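Local structure of putative TetR-family transcriptional regulator (Streptomyces coelicolor, 2HXO) at residues M139-L153 against I222-R234. The protein probably binds cis-regulatory DNA as a TetR-family transcriptional regulator, through a predicted helix-turn-helix motif. Numbering follows the deposited sequence.
Sequences MGVPEAHWFTASSAL and ITLVLTGITALHR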
loop_
_atom_site.group_PDB
_atom_site.type_symbol
_atom_site.label_atom_id
_atom_site.label_comp_id
_atom_site.label_asym_id
_atom_site.label_seq_id
_atom_site.Cartn_x
_atom_site.Cartn_y
_atom_site.Cartn_z
HETATM N N MSE A 139 -19.857 -15.249 -0.563
HETATM C CA MSE A 139 -20.165 -14.746 0.769
HETATM C C MSE A 139 -21.548 -14.089 0.846
HETATM O O MSE A 139 -21.959 -13.599 1.898
HETATM C CB MSE A 139 -19.090 -13.757 1.211
HETATM C CG MSE A 139 -17.815 -14.422 1.651
HETATM SE SE MSE A 139 -16.311 -13.244 1.864
HETATM C CE MSE A 139 -16.880 -12.296 3.416
ATOM N N GLY A 140 -22.268 -14.079 -0.267
ATOM C CA GLY A 140 -23.598 -13.487 -0.255
ATOM C C GLY A 140 -23.627 -11.960 -0.298
ATOM O O GLY A 140 -24.586 -11.335 0.147
ATOM N N VAL A 141 -22.565 -11.354 -0.807
ATOM C CA VAL A 141 -22.503 -9.903 -0.901
ATOM C C VAL A 141 -23.390 -9.405 -2.053
ATOM O O VAL A 141 -23.265 -9.862 -3.185
ATOM C CB VAL A 141 -21.053 -9.423 -1.159
ATOM C CG1 VAL A 141 -21.043 -7.914 -1.450
ATOM C CG2 VAL A 141 -20.154 -9.772 0.032
ATOM N N PRO A 142 -24.301 -8.462 -1.772
ATOM C CA PRO A 142 -25.171 -7.946 -2.842
ATOM C C PRO A 142 -24.313 -7.499 -4.018
ATOM O O PRO A 142 -23.198 -7.000 -3.832
ATOM C CB PRO A 142 -25.897 -6.781 -2.169
ATOM C CG PRO A 142 -26.028 -7.260 -0.750
ATOM C CD PRO A 142 -24.642 -7.856 -0.473
ATOM N N GLU A 143 -24.823 -7.698 -5.227
ATOM C CA GLU A 143 -24.098 -7.320 -6.433
ATOM C C GLU A 143 -23.618 -5.865 -6.453
ATOM O O GLU A 143 -22.572 -5.566 -7.033
ATOM C CB GLU A 143 -24.962 -7.610 -7.665
ATOM C CG GLU A 143 -24.497 -6.938 -8.963
ATOM C CD GLU A 143 -25.065 -7.603 -10.219
ATOM O OE1 GLU A 143 -26.244 -8.039 -10.198
ATOM O OE2 GLU A 143 -24.330 -7.683 -11.235
ATOM N N ALA A 144 -24.362 -4.966 -5.814
ATOM C CA ALA A 144 -23.977 -3.555 -5.789
ATOM C C ALA A 144 -22.667 -3.320 -5.039
ATOM O O ALA A 144 -22.043 -2.265 -5.183
ATOM C CB ALA A 144 -25.094 -2.702 -5.179
ATOM N N HIS A 145 -22.223 -4.302 -4.259
ATOM C CA HIS A 145 -20.978 -4.134 -3.522
ATOM C C HIS A 145 -19.846 -5.054 -3.956
ATOM O O HIS A 145 -18.777 -5.047 -3.341
ATOM C CB HIS A 145 -21.235 -4.314 -2.031
ATOM C CG HIS A 145 -22.248 -3.363 -1.479
ATOM N ND1 HIS A 145 -22.018 -2.005 -1.378
ATOM C CD2 HIS A 145 -23.500 -3.571 -1.009
ATOM C CE1 HIS A 145 -23.087 -1.421 -0.868
ATOM N NE2 HIS A 145 -24.000 -2.348 -0.635
ATOM N N TRP A 146 -20.058 -5.828 -5.017
ATOM C CA TRP A 146 -19.018 -6.762 -5.478
ATOM C C TRP A 146 -17.679 -6.092 -5.757
ATOM O O TRP A 146 -16.625 -6.605 -5.363
ATOM C CB TRP A 146 -19.441 -7.506 -6.749
ATOM C CG TRP A 146 -20.538 -8.505 -6.581
ATOM C CD1 TRP A 146 -21.109 -8.912 -5.411
ATOM C CD2 TRP A 146 -21.251 -9.170 -7.632
ATOM N NE1 TRP A 146 -22.154 -9.781 -5.667
ATOM C CE2 TRP A 146 -22.262 -9.956 -7.022
ATOM C CE3 TRP A 146 -21.139 -9.176 -9.032
ATOM C CZ2 TRP A 146 -23.162 -10.738 -7.764
ATOM C CZ3 TRP A 146 -22.041 -9.959 -9.781
ATOM C CH2 TRP A 146 -23.038 -10.726 -9.141
ATOM N N PHE A 147 -17.713 -4.948 -6.437
ATOM C CA PHE A 147 -16.475 -4.256 -6.759
ATOM C C PHE A 147 -15.885 -3.572 -5.543
ATOM O O PHE A 147 -14.669 -3.588 -5.333
ATOM C CB PHE A 147 -16.686 -3.224 -7.867
ATOM C CG PHE A 147 -15.393 -2.694 -8.431
ATOM C CD1 PHE A 147 -14.442 -3.575 -8.963
ATOM C CD2 PHE A 147 -15.104 -1.332 -8.399
ATOM C CE1 PHE A 147 -13.207 -3.105 -9.458
ATOM C CE2 PHE A 147 -13.877 -0.846 -8.889
ATOM C CZ PHE A 147 -12.924 -1.740 -9.419
ATOM N N THR A 148 -16.754 -2.972 -4.738
ATOM C CA THR A 148 -16.311 -2.286 -3.539
ATOM C C THR A 148 -15.586 -3.262 -2.607
ATOM O O THR A 148 -14.454 -3.012 -2.177
ATOM C CB THR A 148 -17.512 -1.649 -2.792
ATOM O OG1 THR A 148 -18.188 -0.743 -3.663
ATOM C CG2 THR A 148 -17.042 -0.881 -1.580
ATOM N N ALA A 149 -16.242 -4.379 -2.306
ATOM C CA ALA A 149 -15.666 -5.381 -1.423
ATOM C C ALA A 149 -14.351 -5.923 -1.981
ATOM O O ALA A 149 -13.356 -6.041 -1.268
ATOM C CB ALA A 149 -16.655 -6.507 -1.215
ATOM N N SER A 150 -14.339 -6.229 -3.269
ATOM C CA SER A 150 -13.138 -6.766 -3.902
ATOM C C SER A 150 -11.978 -5.793 -3.908
ATOM O O SER A 150 -10.834 -6.187 -3.645
ATOM C CB SER A 150 -13.451 -7.191 -5.334
ATOM O OG SER A 150 -14.371 -8.266 -5.326
ATOM N N SER A 151 -12.270 -4.526 -4.221
ATOM C CA SER A 151 -11.254 -3.476 -4.263
ATOM C C SER A 151 -10.678 -3.215 -2.895
ATOM O O SER A 151 -9.487 -2.931 -2.771
ATOM C CB SER A 151 -11.838 -2.169 -4.806
ATOM O OG SER A 151 -12.138 -2.275 -6.186
ATOM N N ALA A 152 -11.522 -3.293 -1.865
ATOM C CA ALA A 152 -11.057 -3.075 -0.501
ATOM C C ALA A 152 -10.048 -4.156 -0.123
ATOM O O ALA A 152 -8.986 -3.850 0.429
ATOM C CB ALA A 152 -12.230 -3.081 0.486
ATOM N N LEU A 153 -10.376 -5.414 -0.412
ATOM C CA LEU A 153 -9.448 -6.506 -0.098
ATOM C C LEU A 153 -8.120 -6.225 -0.805
ATOM O O LEU A 153 -7.052 -6.255 -0.192
ATOM C CB LEU A 153 -10.028 -7.845 -0.559
ATOM C CG LEU A 153 -11.157 -8.322 0.351
ATOM C CD1 LEU A 153 -11.993 -9.390 -0.343
ATOM C CD2 LEU A 153 -10.555 -8.808 1.665
ATOM N N ILE A 222 -6.668 -8.860 7.122
ATOM C CA ILE A 222 -7.506 -9.352 6.038
ATOM C C ILE A 222 -8.784 -9.930 6.653
ATOM O O ILE A 222 -9.887 -9.697 6.147
ATOM C CB ILE A 222 -6.737 -10.422 5.179
ATOM C CG1 ILE A 222 -7.368 -10.531 3.791
ATOM C CG2 ILE A 222 -6.785 -11.789 5.835
ATOM C CD1 ILE A 222 -7.242 -9.284 2.940
ATOM N N THR A 223 -8.643 -10.644 7.768
ATOM C CA THR A 223 -9.806 -11.230 8.454
ATOM C C THR A 223 -10.765 -10.134 8.940
ATOM O O THR A 223 -11.998 -10.284 8.889
ATOM C CB THR A 223 -9.326 -12.129 9.613
ATOM O OG1 THR A 223 -8.582 -13.224 9.052
ATOM C CG2 THR A 223 -10.491 -12.670 10.421
ATOM N N LEU A 224 -10.190 -9.031 9.402
ATOM C CA LEU A 224 -10.961 -7.873 9.856
ATOM C C LEU A 224 -11.771 -7.310 8.669
ATOM O O LEU A 224 -12.951 -6.997 8.799
ATOM C CB LEU A 224 -9.998 -6.801 10.370
ATOM C CG LEU A 224 -10.185 -6.194 11.754
ATOM C CD1 LEU A 224 -10.846 -7.174 12.708
ATOM C CD2 LEU A 224 -8.815 -5.752 12.254
ATOM N N VAL A 225 -11.138 -7.196 7.507
ATOM C CA VAL A 225 -11.844 -6.701 6.331
ATOM C C VAL A 225 -12.936 -7.697 5.937
ATOM O O VAL A 225 -14.063 -7.302 5.635
ATOM C CB VAL A 225 -10.886 -6.492 5.121
ATOM C CG1 VAL A 225 -11.671 -5.941 3.928
ATOM C CG2 VAL A 225 -9.771 -5.517 5.498
ATOM N N LEU A 226 -12.599 -8.989 5.929
ATOM C CA LEU A 226 -13.565 -10.040 5.576
ATOM C C LEU A 226 -14.773 -10.020 6.507
ATOM O O LEU A 226 -15.880 -10.253 6.077
ATOM C CB LEU A 226 -12.894 -11.424 5.598
ATOM C CG LEU A 226 -11.892 -11.670 4.468
ATOM C CD1 LEU A 226 -11.033 -12.898 4.783
ATOM C CD2 LEU A 226 -12.644 -11.828 3.146
ATOM N N THR A 227 -14.562 -9.719 7.781
ATOM C CA THR A 227 -15.676 -9.644 8.732
ATOM C C THR A 227 -16.598 -8.482 8.363
ATOM O O THR A 227 -17.829 -8.588 8.464
ATOM C CB THR A 227 -15.159 -9.452 10.158
ATOM O OG1 THR A 227 -14.388 -10.605 10.532
ATOM C CG2 THR A 227 -16.313 -9.277 11.143
ATOM N N GLY A 228 -15.999 -7.370 7.934
ATOM C CA GLY A 228 -16.797 -6.228 7.524
ATOM C C GLY A 228 -17.563 -6.583 6.263
ATOM O O GLY A 228 -18.732 -6.246 6.117
ATOM N N ILE A 229 -16.908 -7.300 5.357
ATOM C CA ILE A 229 -17.535 -7.686 4.110
ATOM C C ILE A 229 -18.682 -8.651 4.356
ATOM O O ILE A 229 -19.738 -8.537 3.726
ATOM C CB ILE A 229 -16.496 -8.305 3.139
ATOM C CG1 ILE A 229 -15.548 -7.204 2.645
ATOM C CG2 ILE A 229 -17.197 -8.959 1.969
ATOM C CD1 ILE A 229 -14.369 -7.674 1.819
ATOM N N THR A 230 -18.497 -9.590 5.285
ATOM C CA THR A 230 -19.557 -10.547 5.574
ATOM C C THR A 230 -20.828 -9.863 6.089
ATOM O O THR A 230 -21.914 -10.405 5.917
ATOM C CB THR A 230 -19.122 -11.673 6.605
ATOM O OG1 THR A 230 -19.120 -11.166 7.945
ATOM C CG2 THR A 230 -17.760 -12.184 6.285
ATOM N N ALA A 231 -20.698 -8.682 6.704
ATOM C CA ALA A 231 -21.867 -7.953 7.201
ATOM C C ALA A 231 -22.655 -7.279 6.060
ATOM O O ALA A 231 -23.712 -6.701 6.286
ATOM C CB ALA A 231 -21.444 -6.918 8.245
ATOM N N LEU A 232 -22.146 -7.364 4.832
ATOM C CA LEU A 232 -22.833 -6.787 3.667
ATOM C C LEU A 232 -23.985 -7.700 3.233
ATOM O O LEU A 232 -24.876 -7.292 2.487
ATOM C CB LEU A 232 -21.874 -6.625 2.490
ATOM C CG LEU A 232 -20.831 -5.509 2.568
ATOM C CD1 LEU A 232 -19.874 -5.661 1.394
ATOM C CD2 LEU A 232 -21.540 -4.118 2.538
ATOM N N HIS A 233 -23.957 -8.946 3.683
ATOM C CA HIS A 233 -25.029 -9.864 3.337
ATOM C C HIS A 233 -26.207 -9.625 4.271
ATOM O O HIS A 233 -26.038 -9.544 5.484
ATOM C CB HIS A 233 -24.590 -11.318 3.470
ATOM C CG HIS A 233 -25.706 -12.281 3.244
ATOM N ND1 HIS A 233 -26.245 -12.506 1.995
ATOM C CD2 HIS A 233 -26.471 -12.977 4.116
ATOM C CE1 HIS A 233 -27.297 -13.295 2.110
ATOM N NE2 HIS A 233 -27.455 -13.594 3.387
ATOM N N ARG A 234 -27.397 -9.513 3.700
ATOM C CA ARG A 234 -28.599 -9.294 4.486
ATOM C C ARG A 234 -29.570 -10.465 4.336
ATOM O O ARG A 234 -29.802 -10.961 3.227
ATOM C CB ARG A 234 -29.287 -7.992 4.052
ATOM C CG ARG A 234 -28.462 -6.738 4.290
ATOM C CD ARG A 234 -27.767 -6.804 5.638
ATOM N NE ARG A 234 -27.236 -5.512 6.043
ATOM C CZ ARG A 234 -27.979 -4.527 6.541
ATOM N NH1 ARG A 234 -29.289 -4.699 6.694
ATOM N NH2 ARG A 234 -27.415 -3.371 6.883
HETATM O O HOH W 1 -21.581 -13.468 4.325
#
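Leu153 drops as a knob into a hole formed by Ile222, Val225, Leu226 and Ile229. Its CD2 branch does most of the touching, 3.6 Å from Ile222 CD1, and crosses that side chain at about a right angle. Next along, Ile229 splits its contacts between two branches. With CG1 anti to the carbonyl carbon (chi1 -70°) and the chain extended, CD1 reaches the helix and lies 3.6 Å from Leu153 CG and beside the methyl of Ala149; CG2 turns to the loop, 3.6 Å from Val141 CG2. Selenomethionine Met139 brings its SE to 4.1 Å from Leu226 CD2. Replacing Ile229 by an alanine is likely to open a gap between Ala149, Leu153 and Val141. Further toward the C-terminus, Leu232 CD1 packs on Val141 CG1 and on CB of His145, while CD2 sits over one face of the His145 ring, 4.2 Å from its centroid, a CH-pi contact. The one direct hydrogen bond across runs from His233 ND1 to Gly140 O (2.7 Å, 152° at the hydrogen), with the acceptor in the plane of the imidazole.

Gly140 closes helix 124-138 in a Schellman motif, and a type I turn from Thr230 to His233 brings His233 to Gly140. Trp146 NE1 holds Val141 O at 2.7 Å, tying the loop to helix 146-166. The short helical segments run antiparallel at 171°, their axes 10.5 Å apart, within the TetR-like C-terminal domain. Helix 87-104 adds contacts to Met139 and Leu226, whereas Phe147 and Thr148 meet the second subunit. Cohesion thus probably comes mainly from apolar packing, one leucine knob between the helices and aliphatic groups of the loops, while the single bond, which needs a proton on ND1, fixes how the His233 ring is turned against Gly140 O at the more exposed end.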